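Long-range contacts in group 3 allergen SMIPP-S YvT004A06 (Sarcoptes scabiei type hominis, PDB 3H7T), which belongs to the scabies mite inactivated protease paralogues, trypsin-fold proteins thought to have lost the serine endopeptidase activity expected of their family: residues A[140-145]-A[177-182]; A[170-175]-A[212-217]. All coordinates share one frame; numbering follows the deposited sequence.

Contact 1. Residues A[140-145]-A[177-182]; sequences MEANFT and DETYIG. With ZN (zinc ion), chain F.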
loop_
_atom_site.group_PDB
_atom_site.type_symbol
_atom_site.label_atom_id
_atom_site.label_comp_id
_atom_site.label_asym_id
_atom_site.label_seq_id
_atom_site.Cartn_x
_atom_site.Cartn_y
_atom_site.Cartn_z
ATOM N N MET A 140 6.696 -9.624 -5.716
ATOM C CA MET A 140 5.712 -10.130 -6.674
ATOM C C MET A 140 4.948 -8.958 -7.277
ATOM O O MET A 140 4.839 -7.904 -6.649
ATOM C CB MET A 140 4.719 -11.068 -5.995
ATOM C CG MET A 140 5.365 -12.233 -5.202
ATOM S SD MET A 140 6.265 -13.382 -6.262
ATOM C CE MET A 140 4.926 -14.340 -6.959
ATOM N N GLU A 141 4.393 -9.157 -8.472
ATOM C CA GLU A 141 3.555 -8.133 -9.097
ATOM C C GLU A 141 2.297 -8.748 -9.695
ATOM O O GLU A 141 2.290 -9.920 -10.064
ATOM C CB GLU A 141 4.329 -7.378 -10.194
ATOM C CG GLU A 141 4.706 -8.270 -11.380
ATOM C CD GLU A 141 5.253 -7.511 -12.574
ATOM O OE1 GLU A 141 4.815 -7.808 -13.701
ATOM O OE2 GLU A 141 6.115 -6.626 -12.401
ATOM N N ALA A 142 1.240 -7.951 -9.792
ATOM C CA ALA A 142 0.058 -8.330 -10.559
ATOM C C ALA A 142 -0.704 -7.103 -11.036
ATOM O O ALA A 142 -0.645 -6.028 -10.420
ATOM C CB ALA A 142 -0.858 -9.244 -9.747
ATOM N N ASN A 143 -1.420 -7.275 -12.141
ATOM C CA ASN A 143 -2.425 -6.316 -12.540
ATOM C C ASN A 143 -3.770 -6.702 -11.937
ATOM O O ASN A 143 -4.282 -7.803 -12.173
ATOM C CB ASN A 143 -2.482 -6.172 -14.066
ATOM C CG ASN A 143 -1.482 -5.132 -14.590
ATOM O OD1 ASN A 143 -0.279 -5.368 -14.602
ATOM N ND2 ASN A 143 -1.984 -3.963 -14.983
ATOM N N PHE A 144 -4.306 -5.802 -11.116
ATOM C CA PHE A 144 -5.615 -5.968 -10.494
ATOM C C PHE A 144 -6.636 -5.190 -11.312
ATOM O O PHE A 144 -6.479 -3.966 -11.503
ATOM C CB PHE A 144 -5.610 -5.370 -9.081
ATOM C CG PHE A 144 -4.955 -6.229 -8.022
ATOM C CD1 PHE A 144 -5.694 -6.657 -6.920
ATOM C CD2 PHE A 144 -3.596 -6.555 -8.087
ATOM C CE1 PHE A 144 -5.113 -7.430 -5.914
ATOM C CE2 PHE A 144 -2.990 -7.322 -7.083
ATOM C CZ PHE A 144 -3.752 -7.772 -5.991
ATOM N N THR A 145 -7.689 -5.868 -11.761
ATOM C CA THR A 145 -8.787 -5.206 -12.473
ATOM C C THR A 145 -9.698 -4.466 -11.507
ATOM O O THR A 145 -10.205 -5.048 -10.545
ATOM C CB THR A 145 -9.630 -6.193 -13.310
ATOM O OG1 THR A 145 -8.758 -7.031 -14.064
ATOM C CG2 THR A 145 -10.549 -5.435 -14.274
ATOM N N ASP A 177 -10.205 -11.848 -11.648
ATOM C CA ASP A 177 -8.777 -12.068 -11.911
ATOM C C ASP A 177 -8.223 -13.309 -11.208
ATOM O O ASP A 177 -7.189 -13.845 -11.616
ATOM C CB ASP A 177 -7.944 -10.886 -11.398
ATOM C CG ASP A 177 -8.313 -9.560 -12.027
ATOM O OD1 ASP A 177 -8.701 -9.531 -13.214
ATOM O OD2 ASP A 177 -8.177 -8.534 -11.321
ATOM N N GLU A 178 -8.888 -13.727 -10.130
ATOM C CA GLU A 178 -8.306 -14.632 -9.130
ATOM C C GLU A 178 -6.976 -14.043 -8.620
ATOM O O GLU A 178 -5.945 -14.712 -8.567
ATOM C CB GLU A 178 -8.167 -16.063 -9.675
ATOM C CG GLU A 178 -8.549 -17.151 -8.679
ATOM C CD GLU A 178 -9.972 -17.029 -8.161
ATOM O OE1 GLU A 178 -10.143 -16.615 -6.999
ATOM O OE2 GLU A 178 -10.924 -17.346 -8.904
ATOM N N THR A 179 -7.036 -12.769 -8.243
ATOM C CA THR A 179 -5.867 -11.992 -7.851
ATOM C C THR A 179 -6.238 -11.246 -6.566
ATOM O O THR A 179 -7.282 -10.611 -6.512
ATOM C CB THR A 179 -5.478 -10.997 -8.986
ATOM O OG1 THR A 179 -5.155 -11.736 -10.170
ATOM C CG2 THR A 179 -4.285 -10.181 -8.618
ATOM N N TYR A 180 -5.400 -11.349 -5.531
ATOM C CA TYR A 180 -5.747 -10.810 -4.208
ATOM C C TYR A 180 -4.543 -10.250 -3.459
ATOM O O TYR A 180 -3.412 -10.714 -3.632
ATOM C CB TYR A 180 -6.390 -11.894 -3.328
ATOM C CG TYR A 180 -7.566 -12.629 -3.945
ATOM C CD1 TYR A 180 -8.870 -12.177 -3.746
ATOM C CD2 TYR A 180 -7.375 -13.799 -4.696
ATOM C CE1 TYR A 180 -9.954 -12.852 -4.295
ATOM C CE2 TYR A 180 -8.453 -14.479 -5.256
ATOM C CZ TYR A 180 -9.743 -13.993 -5.052
ATOM O OH TYR A 180 -10.826 -14.655 -5.594
ATOM N N ILE A 181 -4.808 -9.258 -2.611
ATOM C CA ILE A 181 -3.835 -8.781 -1.634
ATOM C C ILE A 181 -3.663 -9.880 -0.573
ATOM O O ILE A 181 -4.649 -10.389 -0.042
ATOM C CB ILE A 181 -4.316 -7.436 -1.025
ATOM C CG1 ILE A 181 -4.198 -6.316 -2.071
ATOM C CG2 ILE A 181 -3.591 -7.076 0.304
ATOM C CD1 ILE A 181 -2.734 -6.013 -2.527
ATOM N N GLY A 182 -2.414 -10.264 -0.306
ATOM C CA GLY A 182 -2.108 -11.263 0.717
ATOM C C GLY A 182 -1.688 -10.631 2.031
ATOM O O GLY A 182 -1.512 -9.416 2.113
HETATM ZN ZN ZN F . -12.300 -18.448 -7.035
HETATM O O HOH W 1 -14.119 -18.612 -7.781
#
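The Phe-144 ring has the methyl of Thr-179 over one face, with CG2 of Thr-179 3.6 Å from the ring centroid and 15° off its normal, a CH-pi contact. At the ring's edge, near its plane, run the carbonyl carbon of Tyr-180 and the backbone N of Ile-181, with Ala-142 O also in plane. Thr-179 sets CG2 anti to its own backbone N, which carries the methyl over the phenylalanine; the same methyl reaches the side chain of Ala-142, CG2 of Thr-179 standing 3.7 Å from CB of Ala-142. CD1 of Ile-181 comes to 4.0 Å from CZ of Phe-144, from the side of the ring opposite the Thr-179 methyl and displaced beyond CZ.

The other flat group is the Asp-177 carboxylate, which takes Thr-145 with both oxygens. OD2 of Asp-177 receives the backbone N of Thr-145 at 2.7 Å in a nearly straight bond (168°), while OD1 of Asp-177 receives OG1 of Thr-145 at 2.6 Å through its syn lone pair. This double grip should fix the rotation of the carboxylate.

In the trypsin fold, strand 140-147 belongs to the second, C-terminal barrel, and 177-182 is part of the loop between strands 169-172 and 189-192. Glu-178 and Thr-179 lie opposite Gly-174 in a G1 beta bulge.

Tyr-180 turns its ring from strand 140-147 toward Glu-178. OH of Tyr-180 donates to OE1 of Glu-178 at 2.5 Å; this oxygen lies in the tyrosine ring plane, but OH meets it on the syn side, well out of the carboxylate plane. OE2 of Glu-178 binds the zinc ion at a long 2.6 Å, alongside a water 2.0 Å from the metal; Glu-209 supplies the other protein ligand.

Contact 2. Residues A[170-175]-A[212-217]; sequences FCAGGE and SVFLRV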
loop_
_atom_site.group_PDB
_atom_site.type_symbol
_atom_site.label_atom_id
_atom_site.label_comp_id
_atom_site.label_asym_id
_atom_site.label_seq_id
_atom_site.Cartn_x
_atom_site.Cartn_y
_atom_site.Cartn_z
ATOM N N PHE A 170 -10.903 2.325 -3.440
ATOM C CA PHE A 170 -11.420 1.647 -4.622
ATOM C C PHE A 170 -11.150 0.158 -4.495
ATOM O O PHE A 170 -10.309 -0.262 -3.689
ATOM C CB PHE A 170 -10.839 2.227 -5.923
ATOM C CG PHE A 170 -9.373 1.959 -6.136
ATOM C CD1 PHE A 170 -8.944 0.780 -6.753
ATOM C CD2 PHE A 170 -8.423 2.904 -5.762
ATOM C CE1 PHE A 170 -7.576 0.539 -6.969
ATOM C CE2 PHE A 170 -7.049 2.673 -5.971
ATOM C CZ PHE A 170 -6.628 1.495 -6.586
ATOM N N CYS A 171 -11.877 -0.638 -5.274
ATOM C CA CYS A 171 -11.768 -2.094 -5.203
ATOM C C CYS A 171 -11.113 -2.598 -6.468
ATOM O O CYS A 171 -11.348 -2.053 -7.551
ATOM C CB CYS A 171 -13.151 -2.735 -5.061
ATOM S SG CYS A 171 -14.027 -2.314 -3.523
ATOM N N ALA A 172 -10.290 -3.636 -6.325
ATOM C CA ALA A 172 -9.638 -4.255 -7.462
ATOM C C ALA A 172 -9.299 -5.707 -7.169
ATOM O O ALA A 172 -9.127 -6.099 -6.006
ATOM C CB ALA A 172 -8.390 -3.467 -7.874
ATOM N N GLY A 173 -9.222 -6.494 -8.240
ATOM C CA GLY A 173 -8.980 -7.925 -8.151
ATOM C C GLY A 173 -10.246 -8.669 -7.777
ATOM O O GLY A 173 -11.364 -8.231 -8.084
ATOM N N GLY A 174 -10.077 -9.798 -7.102
ATOM C CA GLY A 174 -11.208 -10.615 -6.710
ATOM C C GLY A 174 -11.354 -11.789 -7.651
ATOM O O GLY A 174 -10.397 -12.161 -8.338
ATOM N N GLU A 175 -12.565 -12.347 -7.689
ATOM C CA GLU A 175 -12.877 -13.554 -8.458
ATOM C C GLU A 175 -12.593 -13.450 -9.962
ATOM O O GLU A 175 -12.163 -14.421 -10.571
ATOM C CB GLU A 175 -14.333 -13.973 -8.228
ATOM C CG GLU A 175 -14.698 -15.324 -8.858
ATOM C CD GLU A 175 -16.025 -15.883 -8.371
ATOM O OE1 GLU A 175 -16.933 -15.096 -8.026
ATOM O OE2 GLU A 175 -16.157 -17.124 -8.333
ATOM N N SER A 212 -10.075 -6.994 -3.516
ATOM C CA SER A 212 -9.221 -6.374 -2.511
ATOM C C SER A 212 -9.479 -4.861 -2.417
ATOM O O SER A 212 -10.002 -4.253 -3.346
ATOM C CB SER A 212 -7.742 -6.653 -2.813
ATOM O OG SER A 212 -7.492 -8.045 -2.749
ATOM N N VAL A 213 -9.077 -4.262 -1.301
ATOM C CA VAL A 213 -9.380 -2.855 -1.032
ATOM C C VAL A 213 -8.113 -2.001 -1.012
ATOM O O VAL A 213 -7.097 -2.368 -0.398
ATOM C CB VAL A 213 -10.194 -2.728 0.292
ATOM C CG1 VAL A 213 -10.375 -1.264 0.724
ATOM C CG2 VAL A 213 -11.548 -3.418 0.128
ATOM N N PHE A 214 -8.194 -0.849 -1.674
ATOM C CA PHE A 214 -7.063 0.030 -1.857
ATOM C C PHE A 214 -7.467 1.442 -1.483
ATOM O O PHE A 214 -8.476 1.949 -1.978
ATOM C CB PHE A 214 -6.628 0.041 -3.330
ATOM C CG PHE A 214 -6.061 -1.263 -3.819
ATOM C CD1 PHE A 214 -4.683 -1.458 -3.855
ATOM C CD2 PHE A 214 -6.904 -2.290 -4.273
ATOM C CE1 PHE A 214 -4.142 -2.666 -4.308
ATOM C CE2 PHE A 214 -6.370 -3.496 -4.727
ATOM C CZ PHE A 214 -4.983 -3.683 -4.736
ATOM N N LEU A 215 -6.665 2.096 -0.648
ATOM C CA LEU A 215 -6.872 3.509 -0.393
ATOM C C LEU A 215 -6.826 4.270 -1.719
ATOM O O LEU A 215 -5.914 4.084 -2.529
ATOM C CB LEU A 215 -5.825 4.070 0.565
ATOM C CG LEU A 215 -6.074 5.526 0.954
ATOM C CD1 LEU A 215 -6.519 5.596 2.407
ATOM C CD2 LEU A 215 -4.826 6.369 0.706
ATOM N N ARG A 216 -7.831 5.103 -1.946
ATOM C CA ARG A 216 -7.855 5.958 -3.133
ATOM C C ARG A 216 -6.997 7.176 -2.824
ATOM O O ARG A 216 -7.437 8.095 -2.118
ATOM C CB ARG A 216 -9.292 6.384 -3.462
ATOM C CG ARG A 216 -9.491 6.799 -4.926
ATOM C CD ARG A 216 -10.214 8.120 -5.111
ATOM N NE ARG A 216 -11.582 8.123 -4.628
ATOM C CZ ARG A 216 -12.542 8.947 -5.052
ATOM N NH1 ARG A 216 -13.741 8.855 -4.514
ATOM N NH2 ARG A 216 -12.323 9.848 -6.005
ATOM N N VAL A 217 -5.776 7.179 -3.353
ATOM C CA VAL A 217 -4.814 8.248 -3.084
ATOM C C VAL A 217 -5.330 9.630 -3.495
ATOM O O VAL A 217 -5.172 10.586 -2.743
ATOM C CB VAL A 217 -3.425 7.959 -3.712
ATOM C CG1 VAL A 217 -2.452 9.104 -3.419
ATOM C CG2 VAL A 217 -2.850 6.650 -3.153
#
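Phe-170 to Ala-172 pair antiparallel with Ser-212 to Phe-214 through two hydrogen-bonded pairs, Phe-170 with Phe-214 and Ala-172 with Ser-212, either side of the non-hydrogen-bonded pair Cys-171 with Val-213; of the bonds in the second pair, N of Ala-172 to O of Ser-212 (3.1 Å) is nearly straight, whereas N of Ser-212 to O of Ala-172 (2.8 Å) is bent to 132° at the hydrogen.

Phe-170, Ala-172, Ser-212 and Phe-214 share one face of the sheet. Phe-170 has CG between its backbone N and carbonyl carbon (chi1 69°), and this swings the ring across to the neighbouring strand, where CB of Phe-214 sits over its face, 3.7 Å from the centroid. The two ring planes are within 8° of parallel, but the 5.3 Å between the centroids of Phe-170 and Phe-214 includes a lateral offset almost as large as the separation of the planes, so there is little face-to-face stacking. CA of Arg-216 meets the edge of the Phe-170 ring, while the guanidinium extends off to the carbonyl O of Asp-167. At the other end, CE2 of Phe-214 rests 3.7 Å from CB of Ala-172, and the Phe-144 ring packs edge-to-face with that of Phe-214.

On the reverse face, Cys-171 forms a disulfide with Cys-152, and Val-213 touches Tyr-156. Sheet, disulfide and helix 149-157 together are the arrangement typical of the C-terminal beta barrel of the trypsin fold.

In the fold
From the N terminus the segments come in the order 140-145, 170-175, 177-182 and 212-217, so the two contacts cross instead of nesting. Contact 1 closes a loop that holds helix 149-157 and strand 169-172; contact 2 opens within it and returns only after strands 189-192 and 195-200. The two meet where strand 140-147 runs beside 169-172: O of Thr-145 lies 2.9 Å from N of Gly-173, a probable hydrogen bond. A second link, OG of Ser-212 hydrogen-bonded to N of Ile-181, ties strand 212-216 to the 177-182 loop. Together they join three strands of the C-terminal barrel to the loop preceding strand 189-192, with Tyr-180 packed on Gly-174.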